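Local coordinates for periplasmic binding protein (Agrobacterium tumefaciens str. B6, PDB 5L9G), which binds the opine mannopine as the periplasmic solute-binding component of an ABC transporter, probably delivering it for uptake, at residues Ser114-Ile125 with Thr243-Tyr254. Numbering follows the deposited sequence.
Sequences SFVANSNYSTLI and TFNDAQLGTDGY. With MO0 (mannopine), chain C.
Val116 and Tyr254 exchange paired backbone hydrogen bonds at one end of two neighbouring antiparallel strands, probably the hinge strands that link the two lobes, as in other periplasmic binding proteins; they also line the mannopine pocket. The same two-way pairing joins Tyr121 to Gly250 and Thr123 to Gln248. Between the Val116-Tyr254 and Tyr121-Gly250 pairs a classic beta bulge puts Asn118 and Ser119 opposite Asp252: Asp252 O takes a nearly straight bond from Asn118 N (2.8 Å, 169°) and a weak one from Ser119 N, while Asp252 N gives to Ser119 O. The Tyr121 ring is sandwiched, with Gly250 CA over one face in a CH-pi contact and mannopine CB over the other. CG of Tyr121 sits between its backbone N and carbonyl carbon (chi1 63°), which lays the ring against mannopine, crossing the Asp252 side chain at about a right angle. One water accepts from Thr251 N at 2.9 Å and also bonds Tyr121 OH; a second donates to Gln248 O and also bonds Thr123 OG1. A third accepts from Ile125 N and donates to Thr243 O and Asn245 O. Asp252 OD1 lies 2.7 Å from mannopine OAE. Asp252 OD2 accepts from mannopine N (2.8 Å) and NE2. Mannopine NE2 also gives to Ser119 OG at 2.7 Å.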
loop_
_atom_site.group_PDB
_atom_site.type_symbol
_atom_site.label_atom_id
_atom_site.label_comp_id
_atom_site.label_asym_id
_atom_site.label_seq_id
_atom_site.Cartn_x
_atom_site.Cartn_y
_atom_site.Cartn_z
ATOM N N SER A 114 -6.800 11.945 11.872
ATOM C CA SER A 114 -5.416 12.225 11.475
ATOM C C SER A 114 -5.040 11.730 10.076
ATOM O O SER A 114 -3.863 11.760 9.717
ATOM C CB SER A 114 -4.476 11.593 12.499
ATOM O OG SER A 114 -4.772 12.056 13.806
ATOM N N PHE A 115 -6.014 11.264 9.294
ATOM C CA PHE A 115 -5.744 10.640 7.998
ATOM C C PHE A 115 -6.944 10.753 7.076
ATOM O O PHE A 115 -8.082 10.525 7.514
ATOM C CB PHE A 115 -5.419 9.152 8.268
ATOM C CG PHE A 115 -5.282 8.187 7.108
ATOM C CD1 PHE A 115 -6.399 7.552 6.575
ATOM C CD2 PHE A 115 -4.031 7.860 6.603
ATOM C CE1 PHE A 115 -6.267 6.635 5.519
ATOM C CE2 PHE A 115 -3.898 6.932 5.567
ATOM C CZ PHE A 115 -5.020 6.315 5.045
ATOM N N VAL A 116 -6.679 11.062 5.798
ATOM C CA VAL A 116 -7.690 11.143 4.739
ATOM C C VAL A 116 -7.252 10.189 3.619
ATOM O O VAL A 116 -6.189 10.391 3.020
ATOM C CB VAL A 116 -7.951 12.586 4.199
ATOM C CG1 VAL A 116 -8.997 12.561 3.087
ATOM C CG2 VAL A 116 -8.398 13.532 5.308
ATOM N N ALA A 117 -8.080 9.174 3.322
ATOM C CA ALA A 117 -7.788 8.210 2.251
ATOM C C ALA A 117 -7.684 8.913 0.894
ATOM O O ALA A 117 -8.367 9.921 0.655
ATOM C CB ALA A 117 -8.882 7.150 2.185
ATOM N N ASN A 118 -6.798 8.412 0.023
ATOM C CA ASN A 118 -6.730 8.910 -1.336
ATOM C C ASN A 118 -6.976 7.758 -2.345
ATOM O O ASN A 118 -7.300 8.035 -3.500
ATOM C CB ASN A 118 -5.415 9.687 -1.642
ATOM C CG ASN A 118 -4.167 8.853 -1.877
ATOM O OD1 ASN A 118 -4.088 7.662 -1.573
ATOM N ND2 ASN A 118 -3.153 9.451 -2.482
ATOM N N SER A 119 -6.826 6.475 -1.917
ATOM C CA SER A 119 -6.972 5.350 -2.845
ATOM C C SER A 119 -7.106 4.003 -2.163
ATOM O O SER A 119 -6.763 3.852 -0.986
ATOM C CB SER A 119 -5.734 5.279 -3.759
ATOM O OG SER A 119 -4.567 5.081 -2.977
ATOM N N ASN A 120 -7.574 3.019 -2.942
ATOM C CA ASN A 120 -7.561 1.601 -2.624
ATOM C C ASN A 120 -6.608 0.949 -3.629
ATOM O O ASN A 120 -6.536 1.364 -4.794
ATOM C CB ASN A 120 -8.936 0.939 -2.669
ATOM C CG ASN A 120 -9.816 1.415 -1.547
ATOM O OD1 ASN A 120 -9.503 1.275 -0.359
ATOM N ND2 ASN A 120 -10.898 2.061 -1.898
ATOM N N TYR A 121 -5.886 -0.062 -3.167
ATOM C CA TYR A 121 -4.923 -0.834 -3.948
ATOM C C TYR A 121 -4.920 -2.273 -3.410
ATOM O O TYR A 121 -5.570 -2.559 -2.401
ATOM C CB TYR A 121 -3.526 -0.203 -3.837
ATOM C CG TYR A 121 -2.969 -0.211 -2.429
ATOM C CD1 TYR A 121 -3.332 0.772 -1.506
ATOM C CD2 TYR A 121 -2.069 -1.193 -2.020
ATOM C CE1 TYR A 121 -2.835 0.760 -0.206
ATOM C CE2 TYR A 121 -1.556 -1.206 -0.726
ATOM C CZ TYR A 121 -1.929 -0.217 0.169
ATOM O OH TYR A 121 -1.418 -0.216 1.432
ATOM N N SER A 122 -4.174 -3.158 -4.066
ATOM C CA SER A 122 -4.082 -4.556 -3.630
ATOM C C SER A 122 -2.629 -4.956 -3.458
ATOM O O SER A 122 -1.770 -4.519 -4.236
ATOM C CB SER A 122 -4.738 -5.488 -4.648
ATOM O OG SER A 122 -6.125 -5.258 -4.840
ATOM N N THR A 123 -2.360 -5.773 -2.437
ATOM C CA THR A 123 -1.069 -6.424 -2.209
ATOM C C THR A 123 -1.353 -7.829 -2.738
ATOM O O THR A 123 -2.131 -8.566 -2.128
ATOM C CB THR A 123 -0.694 -6.399 -0.739
ATOM O OG1 THR A 123 -0.561 -5.036 -0.328
ATOM C CG2 THR A 123 0.592 -7.135 -0.473
ATOM N N LEU A 124 -0.813 -8.154 -3.919
ATOM C CA LEU A 124 -1.193 -9.366 -4.633
ATOM C C LEU A 124 -0.016 -10.204 -5.128
ATOM O O LEU A 124 1.123 -9.756 -5.076
ATOM C CB LEU A 124 -2.155 -8.979 -5.820
ATOM C CG LEU A 124 -1.673 -7.874 -6.801
ATOM C CD1 LEU A 124 -0.482 -8.347 -7.665
ATOM C CD2 LEU A 124 -2.807 -7.465 -7.745
ATOM N N ILE A 125 -0.326 -11.401 -5.665
ATOM C CA ILE A 125 0.640 -12.365 -6.208
ATOM C C ILE A 125 0.810 -12.138 -7.699
ATOM O O ILE A 125 -0.167 -12.200 -8.434
ATOM C CB ILE A 125 0.124 -13.826 -5.964
ATOM C CG1 ILE A 125 -0.038 -14.117 -4.470
ATOM C CG2 ILE A 125 1.023 -14.906 -6.652
ATOM C CD1 ILE A 125 -1.072 -15.261 -4.181
ATOM N N THR A 243 -2.935 -12.209 -10.206
ATOM C CA THR A 243 -4.312 -12.502 -9.807
ATOM C C THR A 243 -4.661 -11.647 -8.586
ATOM O O THR A 243 -3.777 -11.271 -7.816
ATOM C CB THR A 243 -4.471 -14.018 -9.483
ATOM O OG1 THR A 243 -5.796 -14.257 -9.054
ATOM C CG2 THR A 243 -3.523 -14.504 -8.372
ATOM N N PHE A 244 -5.955 -11.398 -8.376
ATOM C CA PHE A 244 -6.412 -10.722 -7.158
ATOM C C PHE A 244 -6.783 -11.784 -6.102
ATOM O O PHE A 244 -7.146 -11.411 -4.979
ATOM C CB PHE A 244 -7.632 -9.822 -7.440
ATOM C CG PHE A 244 -7.270 -8.522 -8.130
ATOM C CD1 PHE A 244 -6.868 -7.412 -7.393
ATOM C CD2 PHE A 244 -7.353 -8.404 -9.512
ATOM C CE1 PHE A 244 -6.538 -6.203 -8.035
ATOM C CE2 PHE A 244 -7.018 -7.204 -10.150
ATOM C CZ PHE A 244 -6.612 -6.113 -9.411
ATOM N N ASN A 245 -6.729 -13.105 -6.462
ATOM C CA ASN A 245 -7.065 -14.162 -5.491
ATOM C C ASN A 245 -6.110 -14.098 -4.295
ATOM O O ASN A 245 -4.893 -14.044 -4.498
ATOM C CB ASN A 245 -6.999 -15.555 -6.126
ATOM C CG ASN A 245 -7.594 -16.605 -5.221
ATOM O OD1 ASN A 245 -8.775 -16.534 -4.848
ATOM N ND2 ASN A 245 -6.761 -17.522 -4.744
ATOM N N ASP A 246 -6.662 -14.044 -3.070
ATOM C CA ASP A 246 -5.887 -13.932 -1.813
ATOM C C ASP A 246 -5.153 -12.599 -1.661
ATOM O O ASP A 246 -4.263 -12.476 -0.809
ATOM C CB ASP A 246 -4.900 -15.108 -1.633
ATOM C CG ASP A 246 -5.515 -16.387 -1.137
ATOM O OD1 ASP A 246 -6.675 -16.343 -0.637
ATOM O OD2 ASP A 246 -4.833 -17.430 -1.211
ATOM N N ALA A 247 -5.503 -11.589 -2.482
ATOM C CA ALA A 247 -4.846 -10.295 -2.332
ATOM C C ALA A 247 -5.448 -9.533 -1.129
ATOM O O ALA A 247 -6.582 -9.790 -0.713
ATOM C CB ALA A 247 -4.984 -9.470 -3.608
ATOM N N GLN A 248 -4.675 -8.610 -0.568
ATOM C CA GLN A 248 -5.136 -7.777 0.533
ATOM C C GLN A 248 -5.563 -6.434 -0.055
ATOM O O GLN A 248 -4.781 -5.788 -0.761
ATOM C CB GLN A 248 -4.019 -7.565 1.563
ATOM C CG GLN A 248 -4.453 -6.696 2.754
ATOM C CD GLN A 248 -3.307 -6.487 3.702
ATOM O OE1 GLN A 248 -3.198 -7.183 4.686
ATOM N NE2 GLN A 248 -2.354 -5.663 3.379
ATOM N N LEU A 249 -6.805 -6.020 0.248
ATOM C CA LEU A 249 -7.351 -4.739 -0.212
ATOM C C LEU A 249 -6.901 -3.679 0.785
ATOM O O LEU A 249 -7.298 -3.707 1.957
ATOM C CB LEU A 249 -8.897 -4.841 -0.318
ATOM C CG LEU A 249 -9.689 -3.564 -0.672
ATOM C CD1 LEU A 249 -9.236 -2.976 -1.986
ATOM C CD2 LEU A 249 -11.184 -3.866 -0.735
ATOM N N GLY A 250 -6.000 -2.815 0.331
ATOM C CA GLY A 250 -5.435 -1.764 1.165
ATOM C C GLY A 250 -6.028 -0.410 0.887
ATOM O O GLY A 250 -6.740 -0.222 -0.105
ATOM N N THR A 251 -5.698 0.540 1.762
ATOM C CA THR A 251 -6.094 1.936 1.648
ATOM C C THR A 251 -4.880 2.811 1.921
ATOM O O THR A 251 -4.213 2.650 2.944
ATOM C CB THR A 251 -7.274 2.263 2.598
ATOM O OG1 THR A 251 -8.355 1.377 2.329
ATOM C CG2 THR A 251 -7.758 3.705 2.458
ATOM N N ASP A 252 -4.569 3.709 0.993
ATOM C CA ASP A 252 -3.498 4.686 1.199
ATOM C C ASP A 252 -4.167 6.024 1.426
ATOM O O ASP A 252 -5.312 6.237 1.009
ATOM C CB ASP A 252 -2.556 4.760 -0.011
ATOM C CG ASP A 252 -1.384 3.796 0.038
ATOM O OD1 ASP A 252 -1.063 3.298 1.149
ATOM O OD2 ASP A 252 -0.775 3.560 -1.018
ATOM N N GLY A 253 -3.442 6.933 2.050
ATOM C CA GLY A 253 -3.985 8.247 2.324
ATOM C C GLY A 253 -2.936 9.188 2.823
ATOM O O GLY A 253 -1.746 8.854 2.803
ATOM N N TYR A 254 -3.389 10.369 3.265
ATOM C CA TYR A 254 -2.509 11.455 3.685
ATOM C C TYR A 254 -2.684 11.832 5.142
ATOM O O TYR A 254 -3.803 11.827 5.671
ATOM C CB TYR A 254 -2.743 12.707 2.830
ATOM C CG TYR A 254 -2.459 12.517 1.352
ATOM C CD1 TYR A 254 -1.169 12.263 0.898
ATOM C CD2 TYR A 254 -3.482 12.587 0.411
ATOM C CE1 TYR A 254 -0.895 12.108 -0.464
ATOM C CE2 TYR A 254 -3.224 12.414 -0.954
ATOM C CZ TYR A 254 -1.927 12.180 -1.384
ATOM O OH TYR A 254 -1.668 12.000 -2.726
HETATM O OAB MO0 C . 2.842 4.063 5.497
HETATM C CAF MO0 C . 4.121 4.149 4.930
HETATM C CAG MO0 C . 4.301 3.252 3.719
HETATM O OAC MO0 C . 4.726 1.996 4.119
HETATM C CAH MO0 C . 3.122 3.227 2.776
HETATM O OAM MO0 C . 2.772 4.496 2.364
HETATM C CAI MO0 C . 3.259 2.286 1.579
HETATM O OAD MO0 C . 4.327 2.664 0.764
HETATM C CAJ MO0 C . 1.971 2.135 0.822
HETATM O OAE MO0 C . 0.984 1.642 1.682
HETATM C CAK MO0 C . 2.075 1.292 -0.458
HETATM N N MO0 C . 1.478 2.040 -1.572
HETATM C CA MO0 C . 1.319 1.217 -2.796
HETATM C C MO0 C . 2.399 1.561 -3.795
HETATM O O MO0 C . 3.326 2.327 -3.457
HETATM C CB MO0 C . -0.052 1.334 -3.418
HETATM C CG MO0 C . -0.243 2.626 -4.183
HETATM C CD MO0 C . -1.673 2.997 -4.368
HETATM O OE1 MO0 C . -2.265 2.717 -5.607
HETATM N NE2 MO0 C . -2.361 3.550 -3.494
HETATM O OXT MO0 C . 2.421 1.035 -4.952
HETATM O O HOH W 1 -3.415 -0.392 3.313
HETATM O O HOH W 2 -2.921 -3.932 0.388
HETATM O O HOH W 3 -3.090 -12.020 -5.183
#